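Local coordinates for genome polyprotein (Rhinovirus C, PDB 6KU8) that probably cleaves the viral polyprotein as the 3C cysteine protease and is held here in complex with the peptide-like inhibitor rupintrivir, at residues Glu8-Leu13 and Val153-Gly158; Asn29-His34 and Arg87-Phe92; Asp35-Val40 and Ile75-Leu80. All coordinates share one frame; numbering follows the deposited sequence.

Contact 1 of 3, residues Glu8-Leu13 and Val153-Gly158; sequences EFVRAL and VIANTG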
loop_
_atom_site.group_PDB
_atom_site.type_symbol
_atom_site.label_atom_id
_atom_site.label_comp_id
_atom_site.label_asym_id
_atom_site.label_seq_id
_atom_site.Cartn_x
_atom_site.Cartn_y
_atom_site.Cartn_z
ATOM N N GLU A 8 2.715 18.436 -2.018
ATOM C CA GLU A 8 3.942 18.245 -2.787
ATOM C C GLU A 8 4.668 16.985 -2.330
ATOM O O GLU A 8 5.133 16.198 -3.159
ATOM C CB GLU A 8 4.855 19.462 -2.642
ATOM C CG GLU A 8 6.294 19.213 -3.069
ATOM C CD GLU A 8 7.132 20.488 -3.085
ATOM O OE1 GLU A 8 6.739 21.473 -2.414
ATOM O OE2 GLU A 8 8.180 20.507 -3.774
ATOM N N PHE A 9 4.759 16.774 -1.010
ATOM C CA PHE A 9 5.373 15.560 -0.472
ATOM C C PHE A 9 4.744 14.304 -1.075
ATOM O O PHE A 9 5.450 13.400 -1.538
ATOM C CB PHE A 9 5.240 15.545 1.052
ATOM C CG PHE A 9 5.754 14.281 1.707
ATOM C CD1 PHE A 9 7.031 14.237 2.229
ATOM C CD2 PHE A 9 4.940 13.153 1.837
ATOM C CE1 PHE A 9 7.518 13.078 2.863
ATOM C CE2 PHE A 9 5.409 11.988 2.457
ATOM C CZ PHE A 9 6.705 11.953 2.971
ATOM N N VAL A 10 3.415 14.221 -1.069
ATOM C CA VAL A 10 2.766 12.996 -1.532
ATOM C C VAL A 10 2.991 12.802 -3.027
ATOM O O VAL A 10 3.312 11.696 -3.480
ATOM C CB VAL A 10 1.267 13.007 -1.182
ATOM C CG1 VAL A 10 0.616 11.727 -1.672
ATOM C CG2 VAL A 10 1.083 13.134 0.314
ATOM N N ARG A 11 2.830 13.864 -3.822
ATOM C CA ARG A 11 3.093 13.738 -5.252
ATOM C C ARG A 11 4.523 13.276 -5.515
ATOM O O ARG A 11 4.760 12.410 -6.368
ATOM C CB ARG A 11 2.823 15.063 -5.972
ATOM C CG ARG A 11 3.392 15.101 -7.377
ATOM C CD ARG A 11 2.710 16.133 -8.263
ATOM N NE ARG A 11 1.504 15.600 -8.902
ATOM C CZ ARG A 11 0.752 16.278 -9.768
ATOM N NH1 ARG A 11 1.082 17.519 -10.103
ATOM N NH2 ARG A 11 -0.328 15.716 -10.304
ATOM N N ALA A 12 5.497 13.856 -4.810
ATOM C CA ALA A 12 6.881 13.430 -5.008
ATOM C C ALA A 12 7.061 11.962 -4.634
ATOM O O ALA A 12 7.825 11.234 -5.282
ATOM C CB ALA A 12 7.825 14.318 -4.204
ATOM N N LEU A 13 6.358 11.510 -3.595
ATOM C CA LEU A 13 6.403 10.098 -3.215
ATOM C C LEU A 13 5.921 9.206 -4.354
ATOM O O LEU A 13 6.595 8.239 -4.737
ATOM C CB LEU A 13 5.551 9.867 -1.956
ATOM C CG LEU A 13 5.503 8.408 -1.465
ATOM C CD1 LEU A 13 6.886 7.917 -1.133
ATOM C CD2 LEU A 13 4.569 8.260 -0.256
ATOM N N VAL A 153 -1.369 4.902 -1.765
ATOM C CA VAL A 153 -0.739 5.299 -0.543
ATOM C C VAL A 153 -1.646 6.202 0.309
ATOM O O VAL A 153 -2.259 7.070 -0.200
ATOM C CB VAL A 153 0.580 6.044 -0.805
ATOM C CG1 VAL A 153 1.290 6.300 0.484
ATOM C CG2 VAL A 153 1.492 5.315 -1.768
ATOM N N ILE A 154 -1.734 5.935 1.598
ATOM C CA ILE A 154 -2.459 6.784 2.519
ATOM C C ILE A 154 -1.373 7.570 3.256
ATOM O O ILE A 154 -0.640 7.006 4.014
ATOM C CB ILE A 154 -3.325 6.006 3.505
ATOM C CG1 ILE A 154 -4.334 5.105 2.797
ATOM C CG2 ILE A 154 -3.968 6.952 4.497
ATOM C CD1 ILE A 154 -5.275 5.760 1.871
ATOM N N ALA A 155 -1.326 8.867 3.001
ATOM C CA ALA A 155 -0.301 9.736 3.539
ATOM C C ALA A 155 -0.543 11.226 3.468
ATOM O O ALA A 155 -1.475 11.660 2.851
ATOM C CB ALA A 155 0.982 9.484 2.789
ATOM N N ASN A 156 0.300 11.962 4.179
ATOM C CA ASN A 156 0.369 13.416 4.039
ATOM C C ASN A 156 1.816 13.807 4.322
ATOM O O ASN A 156 2.678 12.939 4.454
ATOM C CB ASN A 156 -0.665 14.111 4.940
ATOM C CG ASN A 156 -0.428 13.862 6.430
ATOM O OD1 ASN A 156 0.665 13.479 6.843
ATOM N ND2 ASN A 156 -1.461 14.078 7.236
ATOM N N THR A 157 2.101 15.103 4.404
ATOM C CA THR A 157 3.499 15.530 4.518
ATOM C C THR A 157 4.199 14.841 5.689
ATOM O O THR A 157 3.789 14.980 6.848
ATOM C CB THR A 157 3.578 17.053 4.662
ATOM O OG1 THR A 157 2.974 17.660 3.516
ATOM C CG2 THR A 157 5.038 17.523 4.749
ATOM N N GLY A 158 5.228 14.051 5.371
ATOM C CA GLY A 158 6.041 13.369 6.356
ATOM C C GLY A 158 5.445 12.136 7.005
ATOM O O GLY A 158 6.094 11.547 7.867
HETATM O O HOH W 1 4.188 18.781 1.213
#
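The ring of Phe-9 lies over the peptide link between Thr-157 and Gly-158. Gly-158 N sits above the centre of the ring, 3.5 Å from Phe-9 CZ, and Gly-158 CA adds a CH-pi contact 4.0 Å from the Phe-9 ring centroid. CG of Phe-9 is anti to the backbone N (chi1 176°), which carries the ring off the helix and onto the turn. One helix position further on, Val-10 lays CG2 against the backbone, 3.8 Å from Asn-156 CA, and a turn later Leu-13 CD2 meets Val-153 CG1 at 3.9 Å. No direct hydrogen bond crosses between the two segments. A water bridges them instead, accepting from Phe-9 N at 3.0 Å and hydrogen-bonded to Thr-157 OG1 at 2.8 Å.

Further out, Ile-160 touches Phe-9, Leu-13 and Val-153, while Phe-92 packs edge-to-face with Phe-9. The amide of Asn-156 bonds to Asn-159 through OD1 and to Asn-102 O through ND2, which ties the strand end to its neighbours. Residues 8-13 of the N-terminal helix run roughly antiparallel to strand 153-156, their N-to-C directions 145° apart, and pack on the outside of the C-terminal beta-barrel, as in other picornaviral 3C proteases of the chymotrypsin-like fold.

Contact 2 of 3, residues Asn29-His34 and Arg87-Phe92; sequences NMLGIH and RDIRRF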
loop_
_atom_site.group_PDB
_atom_site.type_symbol
_atom_site.label_atom_id
_atom_site.label_comp_id
_atom_site.label_asym_id
_atom_site.label_seq_id
_atom_site.Cartn_x
_atom_site.Cartn_y
_atom_site.Cartn_z
ATOM N N ASN A 29 -1.288 -0.145 -7.394
ATOM C CA ASN A 29 -0.153 0.715 -7.089
ATOM C C ASN A 29 0.840 -0.064 -6.240
ATOM O O ASN A 29 0.451 -0.721 -5.271
ATOM C CB ASN A 29 -0.572 1.989 -6.355
ATOM C CG ASN A 29 0.604 2.891 -6.070
ATOM O OD1 ASN A 29 1.297 3.327 -6.981
ATOM N ND2 ASN A 29 0.838 3.177 -4.797
ATOM N N MET A 30 2.116 0.018 -6.611
ATOM C CA MET A 30 3.211 -0.577 -5.867
ATOM C C MET A 30 4.043 0.536 -5.244
ATOM O O MET A 30 4.441 1.485 -5.934
ATOM C CB MET A 30 4.083 -1.449 -6.777
ATOM C CG MET A 30 5.223 -2.189 -6.033
ATOM S SD MET A 30 6.488 -2.862 -7.163
ATOM C CE MET A 30 7.529 -1.411 -7.378
ATOM N N LEU A 31 4.302 0.426 -3.944
ATOM C CA LEU A 31 5.025 1.452 -3.195
ATOM C C LEU A 31 6.408 0.920 -2.828
ATOM O O LEU A 31 6.534 0.026 -1.989
ATOM C CB LEU A 31 4.254 1.857 -1.940
ATOM C CG LEU A 31 5.064 2.680 -0.933
ATOM C CD1 LEU A 31 5.417 4.034 -1.526
ATOM C CD2 LEU A 31 4.274 2.837 0.367
ATOM N N GLY A 32 7.450 1.483 -3.437
ATOM C CA GLY A 32 8.799 1.163 -3.004
ATOM C C GLY A 32 9.079 1.759 -1.635
ATOM O O GLY A 32 8.656 2.875 -1.318
ATOM N N ILE A 33 9.796 0.998 -0.807
ATOM C CA ILE A 33 10.072 1.378 0.577
ATOM C C ILE A 33 11.541 1.744 0.765
ATOM O O ILE A 33 11.870 2.775 1.365
ATOM C CB ILE A 33 9.658 0.255 1.556
ATOM C CG1 ILE A 33 8.191 -0.167 1.372
ATOM C CG2 ILE A 33 9.941 0.674 3.006
ATOM C CD1 ILE A 33 7.194 0.818 1.868
ATOM N N HIS A 34 12.443 0.900 0.270
ATOM C CA HIS A 34 13.885 1.066 0.437
ATOM C C HIS A 34 14.565 -0.025 -0.362
ATOM O O HIS A 34 13.985 -1.098 -0.574
ATOM C CB HIS A 34 14.309 0.971 1.910
ATOM C CG HIS A 34 14.243 -0.424 2.462
ATOM N ND1 HIS A 34 15.345 -1.249 2.541
ATOM C CD2 HIS A 34 13.199 -1.145 2.940
ATOM C CE1 HIS A 34 14.988 -2.411 3.059
ATOM N NE2 HIS A 34 13.688 -2.376 3.304
ATOM N N ARG A 87 14.085 5.291 -3.020
ATOM C CA ARG A 87 14.302 6.264 -1.961
ATOM C C ARG A 87 13.812 5.690 -0.639
ATOM O O ARG A 87 12.673 5.225 -0.534
ATOM C CB ARG A 87 13.565 7.554 -2.299
ATOM C CG ARG A 87 13.621 8.627 -1.239
ATOM C CD ARG A 87 12.829 9.816 -1.732
ATOM N NE ARG A 87 12.171 10.551 -0.653
ATOM C CZ ARG A 87 10.971 11.119 -0.763
ATOM N NH1 ARG A 87 10.461 11.780 0.267
ATOM N NH2 ARG A 87 10.272 11.015 -1.898
ATOM N N ASP A 88 14.687 5.691 0.362
ATOM C CA ASP A 88 14.355 5.082 1.645
ATOM C C ASP A 88 13.358 5.965 2.381
ATOM O O ASP A 88 13.732 6.999 2.930
ATOM C CB ASP A 88 15.612 4.880 2.485
ATOM C CG ASP A 88 15.327 4.147 3.778
ATOM O OD1 ASP A 88 14.144 3.842 4.058
ATOM O OD2 ASP A 88 16.288 3.883 4.528
ATOM N N ILE A 89 12.093 5.550 2.436
ATOM C CA ILE A 89 11.059 6.363 3.076
ATOM C C ILE A 89 10.706 5.851 4.471
ATOM O O ILE A 89 9.722 6.307 5.066
ATOM C CB ILE A 89 9.818 6.445 2.179
ATOM C CG1 ILE A 89 9.347 5.017 1.853
ATOM C CG2 ILE A 89 10.171 7.215 0.921
ATOM C CD1 ILE A 89 7.872 4.867 1.505
ATOM N N ARG A 90 11.509 4.941 5.024
ATOM C CA ARG A 90 11.153 4.297 6.290
ATOM C C ARG A 90 11.008 5.297 7.434
ATOM O O ARG A 90 10.231 5.062 8.363
ATOM C CB ARG A 90 12.197 3.237 6.644
ATOM C CG ARG A 90 12.006 1.919 5.895
ATOM C CD ARG A 90 13.145 0.940 6.190
ATOM N NE ARG A 90 14.417 1.392 5.621
ATOM C CZ ARG A 90 15.505 0.633 5.548
ATOM N NH1 ARG A 90 15.468 -0.616 6.003
ATOM N NH2 ARG A 90 16.620 1.110 5.019
ATOM N N ARG A 91 11.732 6.416 7.387
ATOM C CA ARG A 91 11.674 7.373 8.491
ATOM C C ARG A 91 10.318 8.080 8.586
ATOM O O ARG A 91 10.023 8.701 9.619
ATOM C CB ARG A 91 12.813 8.393 8.343
ATOM C CG ARG A 91 12.372 9.767 7.887
ATOM C CD ARG A 91 13.554 10.657 7.453
ATOM N NE ARG A 91 13.814 10.544 6.019
ATOM C CZ ARG A 91 14.823 11.132 5.386
ATOM N NH1 ARG A 91 15.684 11.884 6.059
ATOM N NH2 ARG A 91 14.977 10.961 4.078
ATOM N N PHE A 92 9.494 8.011 7.538
ATOM C CA PHE A 92 8.155 8.595 7.541
ATOM C C PHE A 92 7.077 7.580 7.875
ATOM O O PHE A 92 5.906 7.956 8.004
ATOM C CB PHE A 92 7.842 9.229 6.176
ATOM C CG PHE A 92 8.936 10.110 5.650
ATOM C CD1 PHE A 92 9.317 11.251 6.334
ATOM C CD2 PHE A 92 9.576 9.799 4.458
ATOM C CE1 PHE A 92 10.322 12.069 5.842
ATOM C CE2 PHE A 92 10.573 10.606 3.958
ATOM C CZ PHE A 92 10.952 11.743 4.645
#
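A classic beta bulge, in which Ile-33 and His-34 both face Cys-37, ends strand 26-34 where the 87-92 loop meets it, and an Asx turn at Asp-88 shapes the loop. The segments run almost perpendicular, joined by one backbone hydrogen bond, Ile-89 N to Ile-33 O, of 3.0 Å and 164° at the hydrogen. Asp-88 CA also approaches Ile-33 O, in a CA-H...O contact.

The guanidinium of Arg-90 lies flat on the imidazole of His-34, with centres 3.6 Å apart and planes only 6° from parallel; NH1 stands over the middle of the ring. Asp-88 fixes the rotation of that group by a side-on, two-nitrogen salt bridge within the loop: Arg-90 NE reaches Asp-88 OD1 at 2.9 Å and NH2 reaches OD2 at 2.8 Å. The backbone N of Arg-90 bonds to the same OD1 from the opposite face of the carboxylate, closing the Asx turn. In the chymotrypsin-like fold this loop belongs to the linker between the two beta-barrels, and Arg-90 NH1 donates a hydrogen bond to Phe-182 O near the C-terminus.

The apolar part is carried by Ile-89, whose CG1 lies between its backbone N and carbonyl carbon (chi1 55°), which with an extended chi2 brings CD1 to 3.5 Å from Gly-32 O. There it meets Leu-31 CD1 tip to tip at 4.0 Å, while Ile-33 crosses it at about a right angle. Ile-33 CG2 packs on Arg-90 CG at 3.8 Å.

Contact 3 of 3, residues Asp35-Val40 and Ile75-Leu80; sequences DNCAVV and ITLLWL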
loop_
_atom_site.group_PDB
_atom_site.type_symbol
_atom_site.label_atom_id
_atom_site.label_comp_id
_atom_site.label_asym_id
_atom_site.label_seq_id
_atom_site.Cartn_x
_atom_site.Cartn_y
_atom_site.Cartn_z
ATOM N N ASP A 35 15.798 0.258 -0.797
ATOM C CA ASP A 35 16.620 -0.696 -1.542
ATOM C C ASP A 35 15.770 -1.304 -2.662
ATOM O O ASP A 35 15.205 -0.559 -3.477
ATOM C CB ASP A 35 17.216 -1.669 -0.549
ATOM C CG ASP A 35 18.140 -0.981 0.432
ATOM O OD1 ASP A 35 19.275 -0.675 0.021
ATOM O OD2 ASP A 35 17.727 -0.720 1.588
ATOM N N ASN A 36 15.662 -2.624 -2.760
ATOM C CA ASN A 36 14.848 -3.268 -3.782
ATOM C C ASN A 36 13.556 -3.831 -3.207
ATOM O O ASN A 36 12.985 -4.760 -3.779
ATOM C CB ASN A 36 15.657 -4.372 -4.466
ATOM C CG ASN A 36 16.111 -5.444 -3.491
ATOM O OD1 ASN A 36 16.381 -5.165 -2.323
ATOM N ND2 ASN A 36 16.165 -6.690 -3.958
ATOM N N CYS A 37 13.092 -3.299 -2.074
ATOM C CA CYS A 37 11.940 -3.846 -1.363
ATOM C C CYS A 37 10.726 -2.943 -1.560
ATOM O O CYS A 37 10.774 -1.755 -1.219
ATOM C CB CYS A 37 12.240 -4.000 0.127
ATOM S SG CYS A 37 10.831 -4.630 1.077
ATOM N N ALA A 38 9.644 -3.513 -2.084
ATOM C CA ALA A 38 8.392 -2.802 -2.310
ATOM C C ALA A 38 7.254 -3.490 -1.571
ATOM O O ALA A 38 7.356 -4.635 -1.126
ATOM C CB ALA A 38 8.038 -2.702 -3.802
ATOM N N VAL A 39 6.147 -2.775 -1.468
ATOM C CA VAL A 39 4.940 -3.275 -0.837
ATOM C C VAL A 39 3.833 -3.326 -1.885
ATOM O O VAL A 39 3.736 -2.450 -2.752
ATOM C CB VAL A 39 4.595 -2.381 0.371
ATOM C CG1 VAL A 39 3.263 -1.694 0.240
ATOM C CG2 VAL A 39 4.763 -3.141 1.661
ATOM N N VAL A 40 3.061 -4.409 -1.856
ATOM C CA VAL A 40 1.870 -4.565 -2.691
ATOM C C VAL A 40 0.782 -5.217 -1.868
ATOM O O VAL A 40 1.054 -5.934 -0.890
ATOM C CB VAL A 40 2.151 -5.430 -3.931
ATOM C CG1 VAL A 40 3.187 -4.777 -4.835
ATOM C CG2 VAL A 40 2.645 -6.819 -3.501
ATOM N N ILE A 75 -0.644 -6.921 3.500
ATOM C CA ILE A 75 0.604 -6.390 2.977
ATOM C C ILE A 75 1.532 -7.535 2.600
ATOM O O ILE A 75 1.819 -8.420 3.418
ATOM C CB ILE A 75 1.287 -5.458 3.987
ATOM C CG1 ILE A 75 0.492 -4.164 4.127
ATOM C CG2 ILE A 75 2.716 -5.183 3.546
ATOM C CD1 ILE A 75 0.854 -3.395 5.331
ATOM N N THR A 76 2.029 -7.495 1.369
ATOM C CA THR A 76 3.076 -8.384 0.900
ATOM C C THR A 76 4.292 -7.549 0.529
ATOM O O THR A 76 4.154 -6.515 -0.134
ATOM C CB THR A 76 2.587 -9.196 -0.298
ATOM O OG1 THR A 76 1.608 -10.140 0.151
ATOM C CG2 THR A 76 3.737 -9.918 -0.961
ATOM N N LEU A 77 5.473 -7.977 0.997
ATOM C CA LEU A 77 6.740 -7.368 0.610
ATOM C C LEU A 77 7.295 -8.106 -0.596
ATOM O O LEU A 77 7.327 -9.341 -0.607
ATOM C CB LEU A 77 7.767 -7.424 1.752
ATOM C CG LEU A 77 7.457 -6.883 3.153
ATOM C CD1 LEU A 77 8.724 -6.805 3.987
ATOM C CD2 LEU A 77 6.789 -5.522 3.082
ATOM N N LEU A 78 7.722 -7.362 -1.611
ATOM C CA LEU A 78 8.437 -7.938 -2.744
ATOM C C LEU A 78 9.874 -7.448 -2.711
ATOM O O LEU A 78 10.119 -6.243 -2.593
ATOM C CB LEU A 78 7.805 -7.562 -4.081
ATOM C CG LEU A 78 6.312 -7.808 -4.278
ATOM C CD1 LEU A 78 5.908 -7.284 -5.650
ATOM C CD2 LEU A 78 5.989 -9.287 -4.106
ATOM N N TRP A 79 10.819 -8.376 -2.795
ATOM C CA TRP A 79 12.222 -8.028 -3.000
ATOM C C TRP A 79 12.511 -8.304 -4.469
ATOM O O TRP A 79 12.447 -9.455 -4.918
ATOM C CB TRP A 79 13.148 -8.818 -2.077
ATOM C CG TRP A 79 12.867 -8.629 -0.606
ATOM C CD1 TRP A 79 11.917 -9.274 0.135
ATOM C CD2 TRP A 79 13.567 -7.766 0.304
ATOM N NE1 TRP A 79 11.968 -8.854 1.442
ATOM C CE2 TRP A 79 12.975 -7.931 1.572
ATOM C CE3 TRP A 79 14.631 -6.873 0.167
ATOM C CZ2 TRP A 79 13.419 -7.239 2.699
ATOM C CZ3 TRP A 79 15.069 -6.177 1.287
ATOM C CH2 TRP A 79 14.463 -6.365 2.539
ATOM N N LEU A 80 12.803 -7.246 -5.213
ATOM C CA LEU A 80 12.812 -7.257 -6.668
ATOM C C LEU A 80 14.224 -7.357 -7.225
ATOM O O LEU A 80 15.175 -6.810 -6.665
ATOM C CB LEU A 80 12.146 -5.988 -7.201
ATOM C CG LEU A 80 10.724 -5.805 -6.671
ATOM C CD1 LEU A 80 10.203 -4.402 -6.992
ATOM C CD2 LEU A 80 9.833 -6.849 -7.298
#
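Cys-37 and Trp-79 face each other as a non-hydrogen-bonded pair in an antiparallel ladder of the N-terminal beta-barrel, one of the two barrels of the chymotrypsin-like fold. Ala-38 with Leu-78 and Val-40 with Thr-76 form the hydrogen-bonded pairs, each closed by two backbone bonds.

The packing is tightest among Val-39, Leu-77 and Ile-75: Val-39 CG2 lies 3.4 Å from Leu-77 CD2 and 3.5 Å from Ile-75 CG2, both closer than usual for methyl groups. Val-39 chi1, at 118°, is far from a staggered value, which leaves the exact position of CG2, and so the shortness of these contacts, doubtful. Phe-182 and Ile-163 cover the same face. On the other face Val-40 CG1 rests on Leu-78 CD1 at 3.8 Å, with Met-30 of strand 26-34 against Val-40, Ala-38 and Leu-80.

Asn-36 and Trp-79, both partly exposed, form the more polar, solvent side. Leu-80 N bonds to Asn-36 O, and the Asn-36 side chain returns ND2 to Leu-80 O at 2.9 Å, while its OD1 comes to the edge of the indole near CE3. Over one face of the six-membered ring of Trp-79 lies Cys-37, whose SG makes a sulfur-aromatic contact and whose CB makes a CH-pi contact, 3.7 Å from Trp-79 CE3.

Overall arrangement
Contacts 2 and 3 are buried and share a sheet: strands 26-34 and 37-41 are neighbours in the N-terminal barrel, and Leu-31 O probably accepts a hydrogen bond from Val-39 N. Contact 1 is only partly buried, joining the N-terminal helix to the other sheet, and its centre is about 19 Å from that of contact 3. Contact 2 lies between them and touches both, with Leu-13 meeting Ile-89. The chemistry follows the setting. Paired strands give contact 3 regular backbone bonding; the perpendicular meeting of contact 2 relies on one such bond and a guanidinium-imidazole stack; contact 1 has mainly apolar packing and a bridging water.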